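Local coordinates for oligopeptide ABC transporter, periplasmic oligopeptide-binding protein, putative (Thermotoga maritima MSB8, PDB 5IPW) that probably binds oligopeptides outside the cytoplasm and hands them to an ABC transporter for uptake, at residues R340-A346 with D516-W522; F397-W401 with T579-R583; Q251-R257 with D275-Y281. All coordinates share one frame; numbering follows the deposited sequence.

Contact 1. Residues R340-A346 with D516-W522; sequences RISLNYA and DFWYIGW
With CG of D516 anti to its own N (chi1 -172°) and the chain of R340 bent at chi2 (79°), carboxylate and guanidinium approach from opposite directions and meet end-on. R340 NH1 bonds D516 OD2 at 2.9 Å and R340 NH2 bonds D516 OD1 at 2.6 Å, a two-nitrogen salt bridge whose planes lie only 23° apart. OD2 of D516 is met on its syn side by NH1. The same OD2 also takes W518 N at 3.2 Å, from above the carboxylate plane, which makes an Asx turn. Replacing this aspartate by an alanine removes the carboxylate, which would probably leave the buried R340 guanidinium without this counter-charge and W518 N without its Asx acceptor. R340 begins strand 340-343, which lies between strands 489-494 and 589-591 in a five-stranded mixed sheet; the 516-522 loop packs against it just before helix 523-534. Further along the contact, S342 CB rests 3.4 Å from W518 CB. Water 1 sits 2.8 Å from S342 OG and donates to L343 O, with a weak bond to F517 O. Past the strand, the Y345 ring presents its edge to W518 O, 3.3 Å from CD2, while its hydroxyl accepts from L343 N and also bonds W587 O. The Y345 ring and the six-membered ring of W522 are near parallel but slid apart, centroids 5.8 Å distant. A346 CB faces G521 CA at 3.8 Å.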
loop_
_atom_site.group_PDB
_atom_site.type_symbol
_atom_site.label_atom_id
_atom_site.label_comp_id
_atom_site.label_asym_id
_atom_site.label_seq_id
_atom_site.Cartn_x
_atom_site.Cartn_y
_atom_site.Cartn_z
ATOM N N ARG A 340 16.316 -1.777 10.196
ATOM C CA ARG A 340 16.140 -1.689 11.646
ATOM C C ARG A 340 16.560 -2.984 12.340
ATOM O O ARG A 340 16.839 -3.984 11.682
ATOM C CB ARG A 340 14.695 -1.314 12.020
ATOM C CG ARG A 340 13.579 -2.126 11.374
ATOM C CD ARG A 340 13.327 -3.494 12.006
ATOM N NE ARG A 340 12.210 -4.162 11.338
ATOM C CZ ARG A 340 11.458 -5.135 11.853
ATOM N NH1 ARG A 340 11.678 -5.611 13.077
ATOM N NH2 ARG A 340 10.466 -5.640 11.126
ATOM N N ILE A 341 16.603 -2.946 13.671
ATOM C CA ILE A 341 17.003 -4.093 14.482
ATOM C C ILE A 341 16.083 -4.265 15.683
ATOM O O ILE A 341 15.562 -3.297 16.240
ATOM C CB ILE A 341 18.466 -3.964 14.971
ATOM C CG1 ILE A 341 18.979 -5.293 15.533
ATOM C CG2 ILE A 341 18.610 -2.864 16.019
ATOM C CD1 ILE A 341 20.459 -5.273 15.862
ATOM N N SER A 342 15.867 -5.515 16.060
ATOM C CA SER A 342 15.238 -5.824 17.331
ATOM C C SER A 342 16.133 -6.822 18.056
ATOM O O SER A 342 16.761 -7.681 17.434
ATOM C CB SER A 342 13.812 -6.357 17.145
ATOM O OG SER A 342 13.716 -7.260 16.066
ATOM N N LEU A 343 16.233 -6.664 19.368
ATOM C CA LEU A 343 16.994 -7.590 20.191
ATOM C C LEU A 343 16.078 -8.734 20.595
ATOM O O LEU A 343 14.857 -8.598 20.572
ATOM C CB LEU A 343 17.539 -6.876 21.430
ATOM C CG LEU A 343 18.335 -5.591 21.178
ATOM C CD1 LEU A 343 18.521 -4.841 22.484
ATOM C CD2 LEU A 343 19.676 -5.888 20.518
ATOM N N ASN A 344 16.668 -9.863 20.965
ATOM C CA ASN A 344 15.885 -11.022 21.355
ATOM C C ASN A 344 15.407 -10.864 22.799
ATOM O O ASN A 344 16.134 -11.161 23.739
ATOM C CB ASN A 344 16.711 -12.299 21.163
ATOM C CG ASN A 344 15.885 -13.560 21.322
ATOM O OD1 ASN A 344 14.759 -13.525 21.818
ATOM N ND2 ASN A 344 16.448 -14.687 20.906
ATOM N N TYR A 345 14.174 -10.401 22.972
ATOM C CA TYR A 345 13.636 -10.105 24.307
ATOM C C TYR A 345 13.081 -11.342 25.008
ATOM O O TYR A 345 12.578 -11.258 26.134
ATOM C CB TYR A 345 12.569 -9.015 24.210
ATOM C CG TYR A 345 13.035 -7.850 23.374
ATOM C CD1 TYR A 345 14.092 -7.060 23.787
ATOM C CD2 TYR A 345 12.447 -7.569 22.149
ATOM C CE1 TYR A 345 14.539 -6.005 23.017
ATOM C CE2 TYR A 345 12.887 -6.516 21.366
ATOM C CZ TYR A 345 13.931 -5.737 21.806
ATOM O OH TYR A 345 14.373 -4.696 21.035
ATOM N N ALA A 346 13.153 -12.483 24.324
ATOM C CA ALA A 346 12.935 -13.783 24.946
ATOM C C ALA A 346 14.226 -14.616 24.920
ATOM O O ALA A 346 14.174 -15.834 24.943
ATOM C CB ALA A 346 11.806 -14.518 24.240
ATOM N N ASP A 516 6.304 -10.590 13.700
ATOM C CA ASP A 516 7.524 -9.873 13.382
ATOM C C ASP A 516 8.613 -10.316 14.334
ATOM O O ASP A 516 8.339 -10.813 15.419
ATOM C CB ASP A 516 7.345 -8.365 13.511
ATOM C CG ASP A 516 8.545 -7.601 12.990
ATOM O OD1 ASP A 516 8.679 -7.490 11.750
ATOM O OD2 ASP A 516 9.373 -7.143 13.810
ATOM N N PHE A 517 9.853 -10.105 13.928
ATOM C CA PHE A 517 10.991 -10.526 14.716
ATOM C C PHE A 517 10.992 -9.994 16.141
ATOM O O PHE A 517 11.406 -10.716 17.053
ATOM C CB PHE A 517 12.288 -10.123 14.024
ATOM C CG PHE A 517 12.451 -10.727 12.669
ATOM C CD1 PHE A 517 12.429 -12.099 12.510
ATOM C CD2 PHE A 517 12.612 -9.929 11.552
ATOM C CE1 PHE A 517 12.572 -12.666 11.262
ATOM C CE2 PHE A 517 12.757 -10.493 10.298
ATOM C CZ PHE A 517 12.742 -11.862 10.154
ATOM N N TRP A 518 10.531 -8.758 16.345
ATOM C CA TRP A 518 10.704 -8.106 17.653
ATOM C C TRP A 518 9.908 -8.772 18.775
ATOM O O TRP A 518 10.331 -8.729 19.920
ATOM C CB TRP A 518 10.467 -6.576 17.602
ATOM C CG TRP A 518 9.029 -6.084 17.545
ATOM C CD1 TRP A 518 8.337 -5.717 16.430
ATOM C CD2 TRP A 518 8.152 -5.843 18.655
ATOM N NE1 TRP A 518 7.074 -5.297 16.768
ATOM C CE2 TRP A 518 6.935 -5.359 18.128
ATOM C CE3 TRP A 518 8.270 -6.004 20.039
ATOM C CZ2 TRP A 518 5.832 -5.052 18.936
ATOM C CZ3 TRP A 518 7.165 -5.694 20.847
ATOM C CH2 TRP A 518 5.967 -5.227 20.287
ATOM N N TYR A 519 8.788 -9.415 18.455
ATOM C CA TYR A 519 8.030 -10.131 19.477
ATOM C C TYR A 519 7.895 -11.619 19.212
ATOM O O TYR A 519 7.058 -12.274 19.826
ATOM C CB TYR A 519 6.644 -9.513 19.662
ATOM C CG TYR A 519 5.740 -9.559 18.455
ATOM C CD1 TYR A 519 4.916 -10.652 18.214
ATOM C CD2 TYR A 519 5.682 -8.492 17.576
ATOM C CE1 TYR A 519 4.077 -10.684 17.118
ATOM C CE2 TYR A 519 4.846 -8.513 16.482
ATOM C CZ TYR A 519 4.048 -9.611 16.254
ATOM O OH TYR A 519 3.214 -9.639 15.164
ATOM N N ILE A 520 8.732 -12.162 18.337
ATOM C CA ILE A 520 8.527 -13.528 17.859
ATOM C C ILE A 520 8.648 -14.558 18.989
ATOM O O ILE A 520 7.839 -15.478 19.074
ATOM C CB ILE A 520 9.445 -13.865 16.654
ATOM C CG1 ILE A 520 8.985 -15.156 15.986
ATOM C CG2 ILE A 520 10.906 -13.967 17.054
ATOM C CD1 ILE A 520 9.625 -15.382 14.635
ATOM N N GLY A 521 9.627 -14.374 19.871
ATOM C CA GLY A 521 9.765 -15.207 21.064
ATOM C C GLY A 521 8.561 -15.185 22.002
ATOM O O GLY A 521 8.309 -16.161 22.700
ATOM N N TRP A 522 7.812 -14.084 22.021
ATOM C CA TRP A 522 6.602 -13.982 22.848
ATOM C C TRP A 522 5.331 -14.548 22.194
ATOM O O TRP A 522 4.255 -14.503 22.800
ATOM C CB TRP A 522 6.363 -12.522 23.262
ATOM C CG TRP A 522 7.438 -11.957 24.143
ATOM C CD1 TRP A 522 8.111 -12.614 25.130
ATOM C CD2 TRP A 522 7.943 -10.614 24.141
ATOM N NE1 TRP A 522 9.018 -11.773 25.726
ATOM C CE2 TRP A 522 8.929 -10.537 25.144
ATOM C CE3 TRP A 522 7.653 -9.466 23.393
ATOM C CZ2 TRP A 522 9.633 -9.360 25.417
ATOM C CZ3 TRP A 522 8.363 -8.292 23.661
ATOM C CH2 TRP A 522 9.341 -8.253 24.661
HETATM O O HOH W 1 13.968 -9.518 17.617
#

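Contact 2. Residues F397-W401 with T579-R583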
loop_
_atom_site.group_PDB
_atom_site.type_symbol
_atom_site.label_atom_id
_atom_site.label_comp_id
_atom_site.label_asym_id
_atom_site.label_seq_id
_atom_site.Cartn_x
_atom_site.Cartn_y
_atom_site.Cartn_z
ATOM N N PHE A 397 0.729 9.042 11.393
ATOM C CA PHE A 397 2.103 9.516 11.590
ATOM C C PHE A 397 2.372 10.014 13.001
ATOM O O PHE A 397 1.564 10.751 13.573
ATOM C CB PHE A 397 2.409 10.653 10.618
ATOM C CG PHE A 397 3.765 11.268 10.811
ATOM C CD1 PHE A 397 4.878 10.694 10.233
ATOM C CD2 PHE A 397 3.927 12.420 11.567
ATOM C CE1 PHE A 397 6.135 11.246 10.393
ATOM C CE2 PHE A 397 5.180 12.981 11.733
ATOM C CZ PHE A 397 6.283 12.394 11.144
ATOM N N ASP A 398 3.521 9.622 13.549
ATOM C CA ASP A 398 3.905 10.031 14.893
ATOM C C ASP A 398 5.216 10.813 14.851
ATOM O O ASP A 398 6.277 10.239 14.583
ATOM C CB ASP A 398 4.027 8.825 15.819
ATOM C CG ASP A 398 4.035 9.223 17.283
ATOM O OD1 ASP A 398 4.651 10.258 17.615
ATOM O OD2 ASP A 398 3.423 8.515 18.108
ATOM N N PRO A 399 5.142 12.133 15.117
ATOM C CA PRO A 399 6.325 12.998 15.049
ATOM C C PRO A 399 7.276 12.765 16.225
ATOM O O PRO A 399 8.497 12.760 16.044
ATOM C CB PRO A 399 5.731 14.407 15.093
ATOM C CG PRO A 399 4.438 14.258 15.827
ATOM C CD PRO A 399 3.946 12.859 15.594
ATOM N N GLU A 400 6.707 12.558 17.411
ATOM C CA GLU A 400 7.483 12.268 18.610
ATOM C C GLU A 400 8.269 10.972 18.364
ATOM O O GLU A 400 9.504 10.960 18.407
ATOM C CB GLU A 400 6.557 12.109 19.829
ATOM C CG GLU A 400 5.632 13.285 20.139
ATOM C CD GLU A 400 6.104 14.140 21.304
ATOM O OE1 GLU A 400 7.321 14.397 21.411
ATOM O OE2 GLU A 400 5.250 14.572 22.109
ATOM N N TRP A 401 7.535 9.905 18.047
ATOM C CA TRP A 401 8.102 8.579 17.799
ATOM C C TRP A 401 9.068 8.545 16.614
ATOM O O TRP A 401 9.964 7.709 16.579
ATOM C CB TRP A 401 6.976 7.549 17.613
ATOM C CG TRP A 401 7.434 6.118 17.501
ATOM C CD1 TRP A 401 8.520 5.553 18.103
ATOM C CD2 TRP A 401 6.798 5.069 16.759
ATOM N NE1 TRP A 401 8.613 4.225 17.764
ATOM C CE2 TRP A 401 7.567 3.901 16.941
ATOM C CE3 TRP A 401 5.657 5.004 15.948
ATOM C CZ2 TRP A 401 7.239 2.684 16.336
ATOM C CZ3 TRP A 401 5.330 3.792 15.352
ATOM C CH2 TRP A 401 6.119 2.649 15.553
ATOM N N THR A 579 1.374 3.985 18.906
ATOM C CA THR A 579 2.629 4.642 18.571
ATOM C C THR A 579 3.269 5.280 19.805
ATOM O O THR A 579 4.478 5.483 19.840
ATOM C CB THR A 579 2.427 5.711 17.482
ATOM O OG1 THR A 579 1.431 6.654 17.908
ATOM C CG2 THR A 579 1.992 5.066 16.183
ATOM N N LYS A 580 2.446 5.611 20.799
ATOM C CA LYS A 580 2.940 6.079 22.094
ATOM C C LYS A 580 3.719 4.943 22.729
ATOM O O LYS A 580 4.892 5.084 23.052
ATOM C CB LYS A 580 1.777 6.516 23.009
ATOM C CG LYS A 580 2.190 7.016 24.392
ATOM C CD LYS A 580 1.016 7.084 25.358
ATOM C CE LYS A 580 1.500 7.239 26.792
ATOM N NZ LYS A 580 0.387 7.351 27.778
ATOM N N ILE A 581 3.058 3.803 22.877
ATOM C CA ILE A 581 3.686 2.614 23.437
ATOM C C ILE A 581 5.027 2.309 22.749
ATOM O O ILE A 581 6.062 2.220 23.406
ATOM C CB ILE A 581 2.725 1.411 23.368
ATOM C CG1 ILE A 581 1.650 1.563 24.456
ATOM C CG2 ILE A 581 3.493 0.107 23.517
ATOM C CD1 ILE A 581 0.512 0.560 24.394
ATOM N N HIS A 582 5.017 2.192 21.428
ATOM C CA HIS A 582 6.253 1.973 20.669
ATOM C C HIS A 582 7.289 3.084 20.855
ATOM O O HIS A 582 8.457 2.921 20.493
ATOM C CB HIS A 582 5.952 1.835 19.169
ATOM C CG HIS A 582 5.546 0.457 18.748
ATOM N ND1 HIS A 582 6.441 -0.448 18.215
ATOM C CD2 HIS A 582 4.345 -0.168 18.770
ATOM C CE1 HIS A 582 5.807 -1.571 17.931
ATOM N NE2 HIS A 582 4.535 -1.428 18.256
ATOM N N ARG A 583 6.851 4.223 21.376
ATOM C CA ARG A 583 7.722 5.370 21.601
ATOM C C ARG A 583 8.455 5.211 22.919
ATOM O O ARG A 583 9.662 5.400 22.998
ATOM C CB ARG A 583 6.871 6.635 21.644
ATOM C CG ARG A 583 7.587 7.917 21.294
ATOM C CD ARG A 583 6.563 8.982 20.929
ATOM N NE ARG A 583 5.560 9.180 21.982
ATOM C CZ ARG A 583 4.324 9.646 21.796
ATOM N NH1 ARG A 583 3.881 9.971 20.586
ATOM N NH2 ARG A 583 3.513 9.778 22.840
#
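One face of the W401 indole is covered by helix 568-584: H582 CB lies 3.2 Å above the plane of the W401 ring and T579 O 3.6 Å above it, both offset toward the rim. The W401 and H582 side chains run alongside each other, pointing the same way, with ring planes oblique at 45°, and H582 NE2 bonds I507 O. The R583 guanidinium has K580 CA over the centre of one face and E400 CG on the opposite face, with D398 OD1 in plane at its edge. A bend at chi3 (55°) turns the R583 chain back so that NH1 reaches the carboxylate. R583 NH1 stands 2.9 Å from D398 OD2 in a salt bridge and makes a weak bond to OD1, the two flat groups being steeply inclined. D398 is the N-cap of helix 399-403: W401 N gives a nearly straight bond (173°) to D398 OD1 at 2.9 Å, arriving from well above the carboxylate plane. One carboxylate therefore caps its own helix and pairs with a charge on the other. D398 OD2 also lies 2.7 Å from T579 OG1. T579 CG2 packs on W401 CZ3 at 3.7 Å, and R583 CD abuts W401 CB at 3.6 Å.

Contact 3. Residues Q251-R257 with D275-Y281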
loop_
_atom_site.group_PDB
_atom_site.type_symbol
_atom_site.label_atom_id
_atom_site.label_comp_id
_atom_site.label_asym_id
_atom_site.label_seq_id
_atom_site.Cartn_x
_atom_site.Cartn_y
_atom_site.Cartn_z
ATOM N N GLN A 251 3.741 -4.622 -29.612
ATOM C CA GLN A 251 4.784 -3.797 -29.000
ATOM C C GLN A 251 4.203 -2.531 -28.373
ATOM O O GLN A 251 4.760 -2.008 -27.413
ATOM C CB GLN A 251 5.919 -3.472 -29.982
ATOM C CG GLN A 251 5.644 -2.375 -31.002
ATOM C CD GLN A 251 6.924 -1.718 -31.508
ATOM O OE1 GLN A 251 7.916 -1.614 -30.778
ATOM N NE2 GLN A 251 6.902 -1.258 -32.757
ATOM N N PHE A 252 3.087 -2.052 -28.921
ATOM C CA PHE A 252 2.340 -0.946 -28.328
ATOM C C PHE A 252 0.986 -1.415 -27.783
ATOM O O PHE A 252 0.068 -1.718 -28.542
ATOM C CB PHE A 252 2.185 0.193 -29.337
ATOM C CG PHE A 252 3.496 0.787 -29.755
ATOM C CD1 PHE A 252 4.303 1.428 -28.823
ATOM C CD2 PHE A 252 3.950 0.671 -31.064
ATOM C CE1 PHE A 252 5.527 1.960 -29.191
ATOM C CE2 PHE A 252 5.175 1.199 -31.439
ATOM C CZ PHE A 252 5.965 1.846 -30.502
ATOM N N TYR A 253 0.902 -1.500 -26.457
ATOM C CA TYR A 253 -0.344 -1.814 -25.761
ATOM C C TYR A 253 -1.083 -0.506 -25.505
ATOM O O TYR A 253 -0.601 0.346 -24.758
ATOM C CB TYR A 253 -0.043 -2.527 -24.447
ATOM C CG TYR A 253 -1.264 -2.925 -23.654
ATOM C CD1 TYR A 253 -2.293 -3.659 -24.235
ATOM C CD2 TYR A 253 -1.378 -2.594 -22.303
ATOM C CE1 TYR A 253 -3.405 -4.035 -23.501
ATOM C CE2 TYR A 253 -2.482 -2.968 -21.564
ATOM C CZ TYR A 253 -3.493 -3.683 -22.168
ATOM O OH TYR A 253 -4.595 -4.048 -21.429
ATOM N N ILE A 254 -2.238 -0.339 -26.143
ATOM C CA ILE A 254 -2.939 0.944 -26.127
ATOM C C ILE A 254 -4.248 0.902 -25.350
ATOM O O ILE A 254 -5.089 0.025 -25.576
ATOM C CB ILE A 254 -3.216 1.459 -27.552
ATOM C CG1 ILE A 254 -1.887 1.587 -28.322
ATOM C CG2 ILE A 254 -3.938 2.802 -27.496
ATOM C CD1 ILE A 254 -2.018 2.037 -29.764
ATOM N N LEU A 255 -4.403 1.868 -24.440
ATOM C CA LEU A 255 -5.673 2.103 -23.749
ATOM C C LEU A 255 -6.345 3.340 -24.321
ATOM O O LEU A 255 -5.698 4.346 -24.563
ATOM C CB LEU A 255 -5.468 2.282 -22.252
ATOM C CG LEU A 255 -4.605 1.245 -21.544
ATOM C CD1 LEU A 255 -4.195 1.771 -20.190
ATOM C CD2 LEU A 255 -5.319 -0.083 -21.390
ATOM N N GLU A 256 -7.645 3.247 -24.552
ATOM C CA GLU A 256 -8.433 4.354 -25.068
ATOM C C GLU A 256 -9.406 4.813 -23.985
ATOM O O GLU A 256 -9.851 4.028 -23.139
ATOM C CB GLU A 256 -9.194 3.914 -26.320
ATOM C CG GLU A 256 -9.964 5.017 -27.021
ATOM C CD GLU A 256 -10.665 4.533 -28.282
ATOM O OE1 GLU A 256 -10.389 5.092 -29.365
ATOM O OE2 GLU A 256 -11.489 3.600 -28.198
ATOM N N ARG A 257 -9.726 6.099 -24.011
ATOM C CA ARG A 257 -10.655 6.657 -23.053
ATOM C C ARG A 257 -11.986 5.917 -23.075
ATOM O O ARG A 257 -12.491 5.555 -24.138
ATOM C CB ARG A 257 -10.881 8.138 -23.324
ATOM C CG ARG A 257 -11.517 8.466 -24.664
ATOM C CD ARG A 257 -11.536 9.970 -24.859
ATOM N NE ARG A 257 -11.953 10.579 -23.610
ATOM C CZ ARG A 257 -11.310 11.521 -22.929
ATOM N NH1 ARG A 257 -10.198 12.091 -23.368
ATOM N NH2 ARG A 257 -11.836 11.925 -21.788
ATOM N N ASP A 275 -6.628 11.199 -23.897
ATOM C CA ASP A 275 -7.392 10.369 -24.830
ATOM C C ASP A 275 -6.879 8.928 -24.876
ATOM O O ASP A 275 -7.667 7.971 -24.883
ATOM C CB ASP A 275 -7.337 10.964 -26.239
ATOM C CG ASP A 275 -8.228 12.189 -26.414
ATOM O OD1 ASP A 275 -9.173 12.389 -25.617
ATOM O OD2 ASP A 275 -8.000 12.945 -27.388
ATOM N N TYR A 276 -5.561 8.784 -24.934
ATOM C CA TYR A 276 -4.925 7.480 -25.052
ATOM C C TYR A 276 -3.710 7.386 -24.157
ATOM O O TYR A 276 -3.013 8.381 -23.946
ATOM C CB TYR A 276 -4.459 7.245 -26.486
ATOM C CG TYR A 276 -5.563 7.209 -27.498
ATOM C CD1 TYR A 276 -6.220 6.025 -27.789
ATOM C CD2 TYR A 276 -5.930 8.345 -28.177
ATOM C CE1 TYR A 276 -7.234 5.984 -28.729
ATOM C CE2 TYR A 276 -6.937 8.323 -29.119
ATOM C CZ TYR A 276 -7.591 7.139 -29.388
ATOM O OH TYR A 276 -8.607 7.121 -30.319
ATOM N N VAL A 277 -3.454 6.194 -23.636
ATOM C CA VAL A 277 -2.200 5.930 -22.954
ATOM C C VAL A 277 -1.596 4.688 -23.586
ATOM O O VAL A 277 -2.247 3.646 -23.673
ATOM C CB VAL A 277 -2.337 5.834 -21.408
ATOM C CG1 VAL A 277 -3.739 5.451 -20.987
ATOM C CG2 VAL A 277 -1.310 4.883 -20.804
ATOM N N ARG A 278 -0.360 4.828 -24.069
ATOM C CA ARG A 278 0.306 3.749 -24.785
ATOM C C ARG A 278 1.571 3.292 -24.075
ATOM O O ARG A 278 2.425 4.096 -23.704
ATOM C CB ARG A 278 0.561 4.140 -26.252
ATOM C CG ARG A 278 1.971 4.551 -26.657
ATOM C CD ARG A 278 1.925 5.252 -28.009
ATOM N NE ARG A 278 2.957 4.824 -28.949
ATOM C CZ ARG A 278 4.200 5.308 -29.026
ATOM N NH1 ARG A 278 4.639 6.240 -28.196
ATOM N NH2 ARG A 278 5.027 4.837 -29.948
ATOM N N HIS A 279 1.652 1.986 -23.855
ATOM C CA HIS A 279 2.847 1.360 -23.305
ATOM C C HIS A 279 3.615 0.683 -24.432
ATOM O O HIS A 279 3.032 -0.079 -25.217
ATOM C CB HIS A 279 2.476 0.321 -22.255
ATOM C CG HIS A 279 1.872 0.903 -21.018
ATOM N ND1 HIS A 279 0.617 1.469 -20.999
ATOM C CD2 HIS A 279 2.348 0.996 -19.755
ATOM C CE1 HIS A 279 0.348 1.897 -19.781
ATOM N NE2 HIS A 279 1.378 1.614 -19.005
ATOM N N GLU A 280 4.909 0.985 -24.522
ATOM C CA GLU A 280 5.811 0.246 -25.391
ATOM C C GLU A 280 6.416 -0.933 -24.637
ATOM O O GLU A 280 6.902 -0.775 -23.511
ATOM C CB GLU A 280 6.923 1.149 -25.908
ATOM C CG GLU A 280 7.743 0.505 -27.019
ATOM C CD GLU A 280 8.696 1.463 -27.708
ATOM O OE1 GLU A 280 8.514 2.700 -27.619
ATOM O OE2 GLU A 280 9.632 0.960 -28.353
ATOM N N TYR A 281 6.381 -2.118 -25.249
ATOM C CA TYR A 281 7.095 -3.260 -24.686
ATOM C C TYR A 281 8.600 -2.959 -24.710
ATOM O O TYR A 281 9.135 -2.476 -25.705
ATOM C CB TYR A 281 6.808 -4.579 -25.431
ATOM C CG TYR A 281 7.679 -5.716 -24.915
ATOM C CD1 TYR A 281 7.285 -6.481 -23.822
ATOM C CD2 TYR A 281 8.926 -5.985 -25.488
ATOM C CE1 TYR A 281 8.088 -7.499 -23.326
ATOM C CE2 TYR A 281 9.741 -6.997 -25.001
ATOM C CZ TYR A 281 9.320 -7.752 -23.920
ATOM O OH TYR A 281 10.133 -8.758 -23.436
HETATM O O HOH W 2 -1.462 1.327 -22.463
#
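R278 reaches along I254 and F252: its CB lies 4.1 Å from I254 CG1, the chain then bends at chi3, and NE comes 3.7 Å from F252 CD1. At the tip, R278 CZ stands 4.2 Å from the F252 ring centroid, 34° off the ring normal, and R278 NH2 comes closest to F252 CE1 and CZ. With guanidinium and ring planes 27° apart, this is an off-centre cation-pi stack. The pair belongs to two antiparallel strands, 252-257 and 276-281, whose directions differ by 164° and which form the inner strands of a four-stranded mixed sheet flanked by 62-67 and 242-244. Backbone bonds pair Y253 with H279 and L255 with V277 in both directions; I254 and R278 form a non-hydrogen-bonded pair between them. On the face of F252 and R278, E280 runs alongside the F252 ring, its CG and carboxylate both near CE1, which puts the phenyl group beside a cation and an acid. Further along that face, E256 extends beside the Y276 ring, and Y276 OH donates to E256 OE1 at 2.9 Å, meeting the anti lone pair of that oxygen. At the strand end, R257 NH1 forms a salt bridge to D275 OD1, which also bonds S24 OG. The other face carries L255 CD1 on V277 CG1 at 3.8 Å. There Y253 and H279 pack on W67 and on helix 73-80. Between the strands on this side, water 2 donates to Y253 O at 2.6 Å and to V277 O at 2.7 Å, and also bonds H279 ND1, lying in the plane of that imidazole.

From the N terminus, contact 3 comes first: 251-257 meets 275-281 and closes a short loop of 17 residues, pairing the two inner strands of a four-stranded sheet. It is complete before contact 1 opens at 340-346. Contact 2 opens next, at 397-401; contact 1 then closes at 516-522 and contact 2 at 579-583, so these long loops cross. Contact 1 ties strand 340-343 to the loop before helix 523-534, and contact 2 ties helix 399-403 to helix 568-584. Their centres are 18 Å apart, and they touch where W518 CZ2 lies 3.6 Å from H582 CE1. Contact 3 lies across the chain's centre, its centre 47 Å from that of contact 1 and 44 Å from that of contact 2.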